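Lasso peptide isopeptidase AtxE2 (Asticcacaulis excentricus, PDB 5TXE) hydrolyses the isopeptide bond of the threaded lasso peptides astexin-2 and astexin-3, opening them into linear peptides. Local coordinates at residues Pro36-Thr39 / Pro40-Val44; Trp116-Ala119 / Arg120-Pro123. The protein carries 1 engineered substitution. All coordinates share one frame; numbering follows the deposited sequence.

In the fold
The two contacts come in series along the chain and lie on opposite sides of its centre, their own centres about 36 Å apart and their nearest atoms about 19 Å apart. Contact 1 starts helix 40-44 close to the first modelled residue; that short helix leans on helices 454-459 and 643-662, away from the annotated sites. Contact 2 is a turn of the long loop between strands 100-104 and 133-134, the loop that passes from one small antiparallel sheet to the next in the propeller-like part of the chain. It carries W116 to the bound peptide beside helix 563-570. One contact is thus structural packing, the other part of the substrate site.

Contact 1: residues Pro36-Thr39 / Pro40-Val44; sequences PPVT and PEVLV
The carbonyl O of T39 takes the first bond of the helical pattern of helix 40-44, from L43 N at 2.9 Å. That bond is nearly straight, with an N-H...O angle of 165°, whereas the one that T39 O accepts from V42 N is weak. The same V42 N also reaches the threonine side chain, in a weak capping bond to T39 OG1 at 3.3 Å. That marks T39 as the N-cap residue. Its chi1 of 61° sets OG1 between the backbone N and the carbonyl carbon, turned to the start of the helix.

The threonine and V42 side chains cross at about a right angle, and methyl CG2 of V42 comes within 3.3 Å of T39 OG1. The other methyl, CG1, has swung anti to the V42 backbone N (chi1 178°) and meets V38 CG1 at 4.4 Å, a loose apolar touch. The carboxylate of E41 lies on the threonine as well, its OE1 3.8 Å from T39 OG1.

Farther out, Y397 packs on both V38 and V42, and P40 and L43 rest on P456 of helix 454-459 and on helix 643-662. P40 has no N-H to offer, so the first position of the helix spends no donor. V42 N shares its hydrogen between T39 O and T39 OG1, weakly in both cases. OG1 thus gives the V42 amide a side-chain acceptor near the helix start, where no preceding turn supplies a carbonyl, while L43 N makes the normal backbone bond.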
loop_
_atom_site.group_PDB
_atom_site.type_symbol
_atom_site.label_atom_id
_atom_site.label_comp_id
_atom_site.label_asym_id
_atom_site.label_seq_id
_atom_site.Cartn_x
_atom_site.Cartn_y
_atom_site.Cartn_z
ATOM N N PRO A 36 -8.008 -27.669 -7.729
ATOM C CA PRO A 36 -9.027 -26.781 -7.210
ATOM C C PRO A 36 -8.834 -25.290 -7.598
ATOM O O PRO A 36 -7.734 -24.823 -7.874
ATOM C CB PRO A 36 -8.927 -26.991 -5.683
ATOM C CG PRO A 36 -7.508 -27.376 -5.461
ATOM C CD PRO A 36 -7.135 -28.203 -6.665
ATOM N N PRO A 37 -9.927 -24.559 -7.622
ATOM C CA PRO A 37 -9.929 -23.197 -8.036
ATOM C C PRO A 37 -9.427 -22.280 -6.875
ATOM O O PRO A 37 -9.482 -22.664 -5.714
ATOM C CB PRO A 37 -11.402 -22.995 -8.360
ATOM C CG PRO A 37 -12.098 -23.785 -7.283
ATOM C CD PRO A 37 -11.215 -24.958 -7.016
ATOM N N VAL A 38 -8.907 -21.095 -7.201
ATOM C CA VAL A 38 -8.613 -20.087 -6.196
ATOM C C VAL A 38 -9.866 -19.313 -5.890
ATOM O O VAL A 38 -10.392 -18.571 -6.756
ATOM C CB VAL A 38 -7.558 -19.118 -6.675
ATOM C CG1 VAL A 38 -7.282 -18.066 -5.609
ATOM C CG2 VAL A 38 -6.275 -19.869 -6.957
ATOM N N THR A 39 -10.375 -19.535 -4.678
ATOM C CA THR A 39 -11.621 -18.924 -4.209
ATOM C C THR A 39 -11.345 -17.787 -3.235
ATOM O O THR A 39 -10.196 -17.575 -2.815
ATOM C CB THR A 39 -12.466 -19.942 -3.485
ATOM O OG1 THR A 39 -11.732 -20.397 -2.367
ATOM C CG2 THR A 39 -12.804 -21.131 -4.415
ATOM N N PRO A 40 -12.385 -17.012 -2.894
ATOM C CA PRO A 40 -12.128 -15.976 -1.873
ATOM C C PRO A 40 -11.593 -16.534 -0.546
ATOM O O PRO A 40 -10.765 -15.919 0.062
ATOM C CB PRO A 40 -13.501 -15.357 -1.657
ATOM C CG PRO A 40 -14.208 -15.587 -2.961
ATOM C CD PRO A 40 -13.777 -16.962 -3.365
ATOM N N GLU A 41 -12.036 -17.721 -0.162
ATOM C CA GLU A 41 -11.563 -18.442 1.057
ATOM C C GLU A 41 -10.066 -18.754 0.976
ATOM O O GLU A 41 -9.357 -18.633 1.953
ATOM C CB GLU A 41 -12.426 -19.724 1.319
ATOM C CG GLU A 41 -13.877 -19.462 1.863
ATOM C CD GLU A 41 -14.882 -18.864 0.823
ATOM O OE1 GLU A 41 -14.692 -19.033 -0.445
ATOM O OE2 GLU A 41 -15.885 -18.181 1.258
ATOM N N VAL A 42 -9.583 -19.102 -0.214
ATOM C CA VAL A 42 -8.168 -19.366 -0.408
ATOM C C VAL A 42 -7.387 -18.050 -0.373
ATOM O O VAL A 42 -6.386 -17.943 0.315
ATOM C CB VAL A 42 -7.914 -20.134 -1.742
ATOM C CG1 VAL A 42 -6.420 -20.371 -1.978
ATOM C CG2 VAL A 42 -8.638 -21.480 -1.712
ATOM N N LEU A 43 -7.876 -17.042 -1.095
ATOM C CA LEU A 43 -7.152 -15.779 -1.227
ATOM C C LEU A 43 -6.974 -15.069 0.112
ATOM O O LEU A 43 -5.894 -14.587 0.446
ATOM C CB LEU A 43 -7.894 -14.867 -2.190
ATOM C CG LEU A 43 -7.289 -13.499 -2.436
ATOM C CD1 LEU A 43 -5.902 -13.672 -3.056
ATOM C CD2 LEU A 43 -8.178 -12.647 -3.342
ATOM N N VAL A 44 -8.035 -14.996 0.900
ATOM C CA VAL A 44 -7.933 -14.260 2.138
ATOM C C VAL A 44 -6.946 -14.932 3.097
ATOM O O VAL A 44 -6.340 -14.258 3.931
ATOM C CB VAL A 44 -9.311 -14.040 2.802
ATOM C CG1 VAL A 44 -9.860 -15.328 3.391
ATOM C CG2 VAL A 44 -9.201 -13.051 3.962
#

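Contact 2: residues Trp116-Ala119 / Arg120-Pro123; sequences WGYA and RNAP
W116 and N121 meet across a turn of the loop between strands 100-104 and 133-134, in the substrate site of this prolyl oligopeptidase-family enzyme. N121 ND2 comes up to the edge of the indole, near its plane, and lies 3.8 Å from W116 NE1; N121 OD1 is equally far from W116 CD1. Ring and amide planes are 72° apart, and the two nitrogens do not bond to each other. Each instead gives a hydrogen bond to the backbone of the bound peptide, while the indole also stacks on one of its aromatic side chains.

An extended first torsion, with CG anti to the backbone N of N121 (chi1 -164°), carries the amide back to the indole. With an alanine in place of N121, the peptide backbone would probably lose one hydrogen-bond donor, and the pyrrole edge of W116 its polar neighbour. The nearest ring atom of Y118, CD2, stays 4.5 Å from N121 OD1.

Behind this first shell, I566, A569 and L570 of helix 563-570 support the indole, and R565 holds the W116 carbonyl. R222 makes a cation-pi contact with Y118, whose hydroxyl bonds to the carbonyl of E211. The turn itself is pinned by backbone hydrogen bonds between G117 and E225, A119 and V223, and N121 and I113. W116 binds astexin-3 and matters for activity, as does N562, whose side chain is about 7 Å from that of W116. Just past N121, the carbonyl O of A122 is hydrogen-bonded to a polar side chain of the bound peptide.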
loop_
_atom_site.group_PDB
_atom_site.type_symbol
_atom_site.label_atom_id
_atom_site.label_comp_id
_atom_site.label_asym_id
_atom_site.label_seq_id
_atom_site.Cartn_x
_atom_site.Cartn_y
_atom_site.Cartn_z
ATOM N N TRP A 116 -0.573 16.499 8.822
ATOM C CA TRP A 116 -1.403 17.695 8.820
ATOM C C TRP A 116 -1.268 18.538 10.043
ATOM O O TRP A 116 -2.166 19.340 10.347
ATOM C CB TRP A 116 -2.859 17.320 8.686
ATOM C CG TRP A 116 -3.155 16.327 7.564
ATOM C CD1 TRP A 116 -3.488 15.041 7.693
ATOM C CD2 TRP A 116 -3.209 16.622 6.165
ATOM N NE1 TRP A 116 -3.741 14.480 6.451
ATOM C CE2 TRP A 116 -3.570 15.443 5.498
ATOM C CE3 TRP A 116 -2.957 17.764 5.417
ATOM C CZ2 TRP A 116 -3.697 15.386 4.106
ATOM C CZ3 TRP A 116 -3.090 17.712 4.060
ATOM C CH2 TRP A 116 -3.452 16.533 3.405
ATOM N N GLY A 117 -0.201 18.325 10.799
ATOM C CA GLY A 117 -0.081 18.980 12.089
ATOM C C GLY A 117 -0.686 18.242 13.261
ATOM O O GLY A 117 -0.582 18.714 14.427
ATOM N N TYR A 118 -1.248 17.063 13.003
ATOM C CA TYR A 118 -1.644 16.160 14.065
ATOM C C TYR A 118 -0.476 15.244 14.445
ATOM O O TYR A 118 0.260 14.751 13.589
ATOM C CB TYR A 118 -2.840 15.290 13.643
ATOM C CG TYR A 118 -4.059 16.115 13.319
ATOM C CD1 TYR A 118 -4.620 16.977 14.269
ATOM C CD2 TYR A 118 -4.635 16.065 12.071
ATOM C CE1 TYR A 118 -5.723 17.740 13.989
ATOM C CE2 TYR A 118 -5.764 16.809 11.797
ATOM C CZ TYR A 118 -6.295 17.671 12.759
ATOM O OH TYR A 118 -7.407 18.470 12.512
ATOM N N ALA A 119 -0.356 14.960 15.731
ATOM C CA ALA A 119 0.674 14.033 16.206
ATOM C C ALA A 119 0.453 12.577 15.767
ATOM O O ALA A 119 1.402 11.796 15.616
ATOM C CB ALA A 119 0.788 14.113 17.719
ATOM N N ARG A 120 -0.800 12.225 15.512
ATOM C CA ARG A 120 -1.121 10.922 15.018
ATOM C C ARG A 120 -2.363 10.948 14.144
ATOM O O ARG A 120 -3.419 11.101 14.642
ATOM C CB ARG A 120 -1.397 9.995 16.186
ATOM C CG ARG A 120 -1.565 8.565 15.722
ATOM C CD ARG A 120 -1.414 7.596 16.852
ATOM N NE ARG A 120 -2.680 7.490 17.561
ATOM C CZ ARG A 120 -2.802 6.896 18.749
ATOM N NH1 ARG A 120 -1.727 6.372 19.359
ATOM N NH2 ARG A 120 -3.995 6.829 19.331
ATOM N N ASN A 121 -2.221 10.801 12.834
ATOM C CA ASN A 121 -3.351 10.881 11.939
ATOM C C ASN A 121 -4.197 9.608 12.141
ATOM O O ASN A 121 -3.733 8.650 12.732
ATOM C CB ASN A 121 -2.830 11.006 10.494
ATOM C CG ASN A 121 -3.893 11.483 9.491
ATOM O OD1 ASN A 121 -4.857 12.169 9.853
ATOM N ND2 ASN A 121 -3.715 11.102 8.211
ATOM N N ALA A 122 -5.418 9.575 11.635
ATOM C CA ALA A 122 -6.134 8.308 11.640
ATOM C C ALA A 122 -5.302 7.227 10.889
ATOM O O ALA A 122 -4.673 7.523 9.910
ATOM C CB ALA A 122 -7.494 8.467 11.002
ATOM N N PRO A 123 -5.290 5.994 11.384
ATOM C CA PRO A 123 -4.601 4.915 10.709
ATOM C C PRO A 123 -5.170 4.650 9.310
ATOM O O PRO A 123 -6.376 4.688 9.129
ATOM C CB PRO A 123 -4.867 3.709 11.570
ATOM C CG PRO A 123 -5.476 4.177 12.824
ATOM C CD PRO A 123 -5.993 5.557 12.609
#